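PDB 6FRL: tryptophan halogenase superfamily from Brevundimonas sp. BAL3, which is a flavin-dependent halogenase that prefers bromination over chlorination and probably acts on indole-like aromatic substrates. Local coordinates for residues F396-R405 with W450-L459. Numbering follows the deposited sequence.
Sequences FIILHYKLNR and WLAIYDGFGL
Phe-396 sets its edge against the indole of Trp-450 in a T-shaped pair, the ring planes 61° apart. With its ring anti to the backbone N (chi1 -170°), Phe-396 lays CB near the indole's CZ2 and CH2, brings CD1 over the centre of the indole face, 3.7 Å from Trp-450 CE2, and carries CE1 and CZ on to Ile-453, where CZ lies 3.5 Å from CG1. A flat phenyl suits this place, where one edge meets the Trp-450 face and its far end meets Ile-453 CG1. Ile-453, branched at CB, divides its contacts: CG2 packs on Leu-399 CD2, while CD1 reaches to 3.4 Å from His-400 NE2. His-400 is held at both nitrogens, its ND1 donating to Phe-396 O (2.8 Å) and its NE2 hydrogen-bonded to Glu-351 OE2. The two helix ends run nearly parallel, at 9°, within the tryptophan halogenase fold, and the 44 residues linking them include helix 422-434, on which Leu-399 also rests. Phe-457, just past helix 447-456, packs against the end of helix 376-402: its CB meets Leu-403 CB, and its ring brings CD1 toward Leu-403 O and CZ toward His-400 O. Gly-458 takes the positive phi easiest for a residue without a side chain, as C-prime of a Schellman motif (Leu-459 N to Tyr-454 O, Gly-458 N to Asp-455 O). Gly-458 O accepts a weak hydrogen bond from Arg-405 NH2 (3.1 Å), and NE of this long, poorly ordered side chain points almost straight, though weakly, at Phe-457 O.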
ATOM      1  N   PHE B 396      17.347  -1.484   0.494  1.00 30.38           N
ATOM      2  CA  PHE B 396      17.606  -0.470   1.516  1.00 29.74           C
ATOM      3  C   PHE B 396      19.010  -0.606   2.091  1.00 28.74           C
ATOM      4  O   PHE B 396      19.698   0.406   2.249  1.00 26.31           O
ATOM      5  CB  PHE B 396      16.540  -0.528   2.629  1.00 30.80           C
ATOM      6  CG  PHE B 396      16.583   0.624   3.597  1.00 29.96           C
ATOM      7  CD1 PHE B 396      16.436   1.931   3.143  1.00 30.65           C
ATOM      8  CD2 PHE B 396      16.700   0.405   4.969  1.00 30.16           C
ATOM      9  CE1 PHE B 396      16.451   3.010   4.048  1.00 28.28           C
ATOM     10  CE2 PHE B 396      16.715   1.468   5.865  1.00 30.07           C
ATOM     11  CZ  PHE B 396      16.594   2.779   5.394  1.00 27.73           C
ATOM     12  N   ILE B 397      19.440  -1.847   2.389  1.00 28.95           N
ATOM     13  CA  ILE B 397      20.804  -2.083   2.920  1.00 28.61           C
ATOM     14  C   ILE B 397      21.889  -1.650   1.902  1.00 29.04           C
ATOM     15  O   ILE B 397      22.815  -0.929   2.238  1.00 25.81           O
ATOM     16  CB  ILE B 397      21.002  -3.554   3.383  1.00 25.53           C
ATOM     17  CG1 ILE B 397      20.152  -3.791   4.643  1.00 25.36           C
ATOM     18  CG2 ILE B 397      22.475  -3.839   3.678  1.00 22.31           C
ATOM     19  CD1 ILE B 397      19.913  -5.236   5.001  1.00 24.51           C
ATOM     20  N   ILE B 398      21.740  -2.082   0.656  1.00 29.61           N
ATOM     21  CA  ILE B 398      22.647  -1.697  -0.422  1.00 29.79           C
ATOM     22  C   ILE B 398      22.886  -0.167  -0.496  1.00 30.77           C
ATOM     23  O   ILE B 398      24.046   0.290  -0.576  1.00 33.12           O
ATOM     24  CB  ILE B 398      22.114  -2.216  -1.782  1.00 29.25           C
ATOM     25  CG1 ILE B 398      22.299  -3.730  -1.852  1.00 28.26           C
ATOM     26  CG2 ILE B 398      22.856  -1.546  -2.949  1.00 28.68           C
ATOM     27  CD1 ILE B 398      21.556  -4.393  -2.983  1.00 30.53           C
ATOM     28  N   LEU B 399      21.793   0.603  -0.459  1.00 27.41           N
ATOM     29  CA  LEU B 399      21.851   2.065  -0.546  1.00 26.85           C
ATOM     30  C   LEU B 399      22.878   2.683   0.386  1.00 26.81           C
ATOM     31  O   LEU B 399      23.547   3.650  -0.013  1.00 28.74           O
ATOM     32  CB  LEU B 399      20.464   2.711  -0.283  1.00 26.21           C
ATOM     33  CG  LEU B 399      20.370   4.220  -0.528  1.00 25.66           C
ATOM     34  CD1 LEU B 399      20.599   4.556  -1.989  1.00 27.06           C
ATOM     35  CD2 LEU B 399      19.057   4.790  -0.068  1.00 26.04           C
ATOM     36  N   HIS B 400      22.985   2.153   1.609  1.00 26.18           N
ATOM     37  CA  HIS B 400      23.890   2.692   2.629  1.00 27.89           C
ATOM     38  C   HIS B 400      25.370   2.648   2.121  1.00 31.45           C
ATOM     39  O   HIS B 400      26.168   3.600   2.303  1.00 32.98           O
ATOM     40  CB  HIS B 400      23.777   1.912   3.943  1.00 28.26           C
ATOM     41  CG  HIS B 400      22.474   2.068   4.688  1.00 29.49           C
ATOM     42  ND1 HIS B 400      21.280   1.546   4.235  1.00 29.09           N
ATOM     43  CD2 HIS B 400      22.205   2.596   5.921  1.00 29.02           C
ATOM     44  CE1 HIS B 400      20.328   1.772   5.130  1.00 27.62           C
ATOM     45  NE2 HIS B 400      20.863   2.407   6.161  1.00 26.91           N
ATOM     46  N   TYR B 401      25.725   1.546   1.481  1.00 31.91           N
ATOM     47  CA  TYR B 401      27.066   1.390   0.922  1.00 34.64           C
ATOM     48  C   TYR B 401      27.241   2.235  -0.351  1.00 33.41           C
ATOM     49  O   TYR B 401      28.249   2.909  -0.527  1.00 29.71           O
ATOM     50  CB  TYR B 401      27.340  -0.086   0.570  1.00 34.33           C
ATOM     51  CG  TYR B 401      27.475  -1.027   1.745  1.00 35.80           C
ATOM     52  CD1 TYR B 401      28.640  -1.031   2.533  1.00 36.77           C
ATOM     53  CD2 TYR B 401      26.468  -1.954   2.063  1.00 34.01           C
ATOM     54  CE1 TYR B 401      28.769  -1.899   3.613  1.00 34.34           C
ATOM     55  CE2 TYR B 401      26.606  -2.832   3.135  1.00 32.12           C
ATOM     56  CZ  TYR B 401      27.756  -2.800   3.900  1.00 32.86           C
ATOM     57  OH  TYR B 401      27.942  -3.673   4.943  1.00 32.75           O
ATOM     58  N   LYS B 402      26.240   2.165  -1.232  1.00 35.06           N
ATOM     59  CA  LYS B 402      26.246   2.873  -2.512  1.00 32.55           C
ATOM     60  C   LYS B 402      26.497   4.376  -2.415  1.00 34.05           C
ATOM     61  O   LYS B 402      27.125   4.930  -3.316  1.00 35.02           O
ATOM     62  CB  LYS B 402      24.933   2.616  -3.239  1.00 30.25           C
ATOM     63  CG  LYS B 402      24.833   3.243  -4.637  1.00 31.45           C
ATOM     64  CD  LYS B 402      25.993   2.837  -5.534  1.00 31.54           C
ATOM     65  CE  LYS B 402      25.710   3.031  -7.006  1.00 30.68           C
ATOM     66  NZ  LYS B 402      26.938   2.790  -7.824  1.00 30.55           N
ATOM     67  N   LEU B 403      26.012   5.021  -1.344  1.00 33.82           N
ATOM     68  CA  LEU B 403      26.095   6.481  -1.175  1.00 33.96           C
ATOM     69  C   LEU B 403      27.204   6.980  -0.225  1.00 32.94           C
ATOM     70  O   LEU B 403      27.302   8.197   0.082  1.00 31.02           O
ATOM     71  CB  LEU B 403      24.752   7.006  -0.661  1.00 34.69           C
ATOM     72  CG  LEU B 403      23.503   6.680  -1.483  1.00 34.40           C
ATOM     73  CD1 LEU B 403      22.295   7.318  -0.836  1.00 33.39           C
ATOM     74  CD2 LEU B 403      23.657   7.182  -2.907  1.00 33.34           C
ATOM     75  N   ASN B 404      28.057   6.073   0.229  1.00 34.25           N
ATOM     76  CA  ASN B 404      29.116   6.464   1.150  1.00 36.32           C
ATOM     77  C   ASN B 404      30.041   7.506   0.478  1.00 38.10           C
ATOM     78  O   ASN B 404      30.151   7.534  -0.743  1.00 43.28           O
ATOM     79  CB  ASN B 404      29.864   5.231   1.656  1.00 34.26           C
ATOM     80  CG  ASN B 404      31.058   4.882   0.802  1.00 34.14           C
ATOM     81  OD1 ASN B 404      32.133   5.465   0.976  1.00 33.45           O
ATOM     82  ND2 ASN B 404      30.898   3.907  -0.094  1.00 31.05           N
ATOM     83  N   ARG B 405      30.656   8.361   1.279  1.00 40.29           N
ATOM     84  CA  ARG B 405      31.596   9.388   0.801  1.00 50.97           C
ATOM     85  C   ARG B 405      33.037   9.234   1.396  1.00 50.15           C
ATOM     86  O   ARG B 405      33.801  10.195   1.519  1.00 52.46           O
ATOM     87  CB  ARG B 405      31.030  10.785   1.103  1.00 57.63           C
ATOM     88  CG  ARG B 405      29.815  11.175   0.287  1.00 66.07           C
ATOM     89  CD  ARG B 405      29.739  12.711   0.232  1.00 74.93           C
ATOM     90  NE  ARG B 405      28.458  13.220  -0.279  1.00 85.60           N
ATOM     91  CZ  ARG B 405      28.285  14.100  -1.276  1.00 92.37           C
ATOM     92  NH1 ARG B 405      29.324  14.631  -1.934  1.00 96.96           N
ATOM     93  NH2 ARG B 405      27.055  14.460  -1.632  1.00 91.76           N
ATOM     94  N   TRP B 450      13.841   6.278   3.953  1.00 27.99           N
ATOM     95  CA  TRP B 450      14.642   6.506   2.734  1.00 27.96           C
ATOM     96  C   TRP B 450      15.227   7.924   2.747  1.00 25.99           C
ATOM     97  O   TRP B 450      16.419   8.125   2.482  1.00 21.86           O
ATOM     98  CB  TRP B 450      13.786   6.233   1.460  1.00 28.48           C
ATOM     99  CG  TRP B 450      13.533   4.765   1.285  1.00 28.08           C
ATOM    100  CD1 TRP B 450      12.544   4.037   1.866  1.00 29.13           C
ATOM    101  CD2 TRP B 450      14.330   3.833   0.544  1.00 28.61           C
ATOM    102  NE1 TRP B 450      12.651   2.713   1.517  1.00 29.21           N
ATOM    103  CE2 TRP B 450      13.750   2.556   0.718  1.00 29.23           C
ATOM    104  CE3 TRP B 450      15.493   3.948  -0.239  1.00 29.94           C
ATOM    105  CZ2 TRP B 450      14.283   1.401   0.134  1.00 31.05           C
ATOM    106  CZ3 TRP B 450      16.014   2.801  -0.836  1.00 30.08           C
ATOM    107  CH2 TRP B 450      15.408   1.548  -0.646  1.00 29.74           C
ATOM    108  N   LEU B 451      14.355   8.888   3.085  1.00 25.95           N
ATOM    109  CA  LEU B 451      14.728  10.284   3.335  1.00 25.41           C
ATOM    110  C   LEU B 451      15.886  10.419   4.314  1.00 24.21           C
ATOM    111  O   LEU B 451      16.816  11.170   4.052  1.00 23.49           O
ATOM    112  CB  LEU B 451      13.540  11.081   3.840  1.00 25.79           C
ATOM    113  CG  LEU B 451      13.701  12.592   4.052  1.00 27.02           C
ATOM    114  CD1 LEU B 451      14.322  13.303   2.853  1.00 27.28           C
ATOM    115  CD2 LEU B 451      12.346  13.236   4.354  1.00 26.37           C
ATOM    116  N   ALA B 452      15.841   9.680   5.423  1.00 24.20           N
ATOM    117  CA  ALA B 452      16.913   9.743   6.438  1.00 23.69           C
ATOM    118  C   ALA B 452      18.268   9.328   5.859  1.00 24.27           C
ATOM    119  O   ALA B 452      19.320   9.888   6.206  1.00 24.18           O
ATOM    120  CB  ALA B 452      16.574   8.878   7.644  1.00 22.33           C
ATOM    121  N   ILE B 453      18.241   8.330   4.982  1.00 23.86           N
ATOM    122  CA  ILE B 453      19.473   7.859   4.370  1.00 23.66           C
ATOM    123  C   ILE B 453      19.942   8.841   3.275  1.00 25.55           C
ATOM    124  O   ILE B 453      21.127   9.216   3.241  1.00 23.13           O
ATOM    125  CB  ILE B 453      19.315   6.413   3.861  1.00 22.98           C
ATOM    126  CG1 ILE B 453      18.865   5.474   5.025  1.00 22.17           C
ATOM    127  CG2 ILE B 453      20.611   5.920   3.208  1.00 23.61           C
ATOM    128  CD1 ILE B 453      19.648   5.574   6.326  1.00 21.17           C
ATOM    129  N   TYR B 454      19.014   9.307   2.425  1.00 26.48           N
ATOM    130  CA  TYR B 454      19.396  10.281   1.398  1.00 27.65           C
ATOM    131  C   TYR B 454      20.054  11.493   2.066  1.00 28.16           C
ATOM    132  O   TYR B 454      21.175  11.868   1.704  1.00 27.25           O
ATOM    133  CB  TYR B 454      18.215  10.705   0.517  1.00 26.98           C
ATOM    134  CG  TYR B 454      17.661   9.616  -0.403  1.00 26.51           C
ATOM    135  CD1 TYR B 454      18.489   8.878  -1.222  1.00 26.95           C
ATOM    136  CD2 TYR B 454      16.281   9.359  -0.472  1.00 26.38           C
ATOM    137  CE1 TYR B 454      17.967   7.896  -2.082  1.00 28.75           C
ATOM    138  CE2 TYR B 454      15.750   8.388  -1.306  1.00 26.45           C
ATOM    139  CZ  TYR B 454      16.595   7.654  -2.110  1.00 28.06           C
ATOM    140  OH  TYR B 454      16.095   6.696  -2.967  1.00 30.38           O
ATOM    141  N   ASP B 455      19.399  12.030   3.087  1.00 26.79           N
ATOM    142  CA  ASP B 455      19.920  13.189   3.794  1.00 27.82           C
ATOM    143  C   ASP B 455      21.200  12.903   4.557  1.00 28.07           C
ATOM    144  O   ASP B 455      22.123  13.712   4.547  1.00 27.58           O
ATOM    145  CB  ASP B 455      18.875  13.779   4.746  1.00 26.82           C
ATOM    146  CG  ASP B 455      19.465  14.738   5.700  1.00 26.11           C
ATOM    147  OD1 ASP B 455      19.795  15.837   5.226  1.00 26.72           O
ATOM    148  OD2 ASP B 455      19.626  14.373   6.900  1.00 25.50           O
ATOM    149  N   GLY B 456      21.275  11.760   5.221  1.00 30.71           N
ATOM    150  CA  GLY B 456      22.508  11.356   5.939  1.00 30.22           C
ATOM    151  C   GLY B 456      23.754  11.265   5.065  1.00 29.31           C
ATOM    152  O   GLY B 456      24.850  11.608   5.505  1.00 29.49           O
ATOM    153  N   PHE B 457      23.591  10.796   3.825  1.00 29.87           N
ATOM    154  CA  PHE B 457      24.700  10.777   2.871  1.00 31.60           C
ATOM    155  C   PHE B 457      24.798  11.994   1.958  1.00 28.97           C
ATOM    156  O   PHE B 457      25.581  11.971   1.037  1.00 29.18           O
ATOM    157  CB  PHE B 457      24.652   9.507   2.026  1.00 35.60           C
ATOM    158  CG  PHE B 457      24.970   8.278   2.798  1.00 39.89           C
ATOM    159  CD1 PHE B 457      26.279   7.875   2.962  1.00 45.80           C
ATOM    160  CD2 PHE B 457      23.963   7.535   3.383  1.00 40.88           C
ATOM    161  CE1 PHE B 457      26.566   6.723   3.666  1.00 49.03           C
ATOM    162  CE2 PHE B 457      24.242   6.403   4.107  1.00 45.04           C
ATOM    163  CZ  PHE B 457      25.548   5.986   4.253  1.00 46.95           C
ATOM    164  N   GLY B 458      24.024  13.045   2.213  1.00 29.35           N
ATOM    165  CA  GLY B 458      24.097  14.279   1.457  1.00 28.73           C
ATOM    166  C   GLY B 458      23.658  14.236  -0.008  1.00 30.63           C
ATOM    167  O   GLY B 458      24.143  15.043  -0.803  1.00 29.38           O
ATOM    168  N   LEU B 459      22.744  13.324  -0.374  1.00 31.30           N
ATOM    169  CA  LEU B 459      22.206  13.277  -1.741  1.00 29.66           C
ATOM    170  C   LEU B 459      20.823  13.929  -1.815  1.00 30.03           C
ATOM    171  O   LEU B 459      19.873  13.383  -1.298  1.00 31.73           O
ATOM    172  CB  LEU B 459      22.143  11.835  -2.242  1.00 31.19           C
ATOM    173  CG  LEU B 459      21.612  11.677  -3.702  1.00 33.36           C
ATOM    174  CD1 LEU B 459      22.484  12.397  -4.745  1.00 33.15           C
ATOM    175  CD2 LEU B 459      21.416  10.227  -4.102  1.00 32.52           C
TER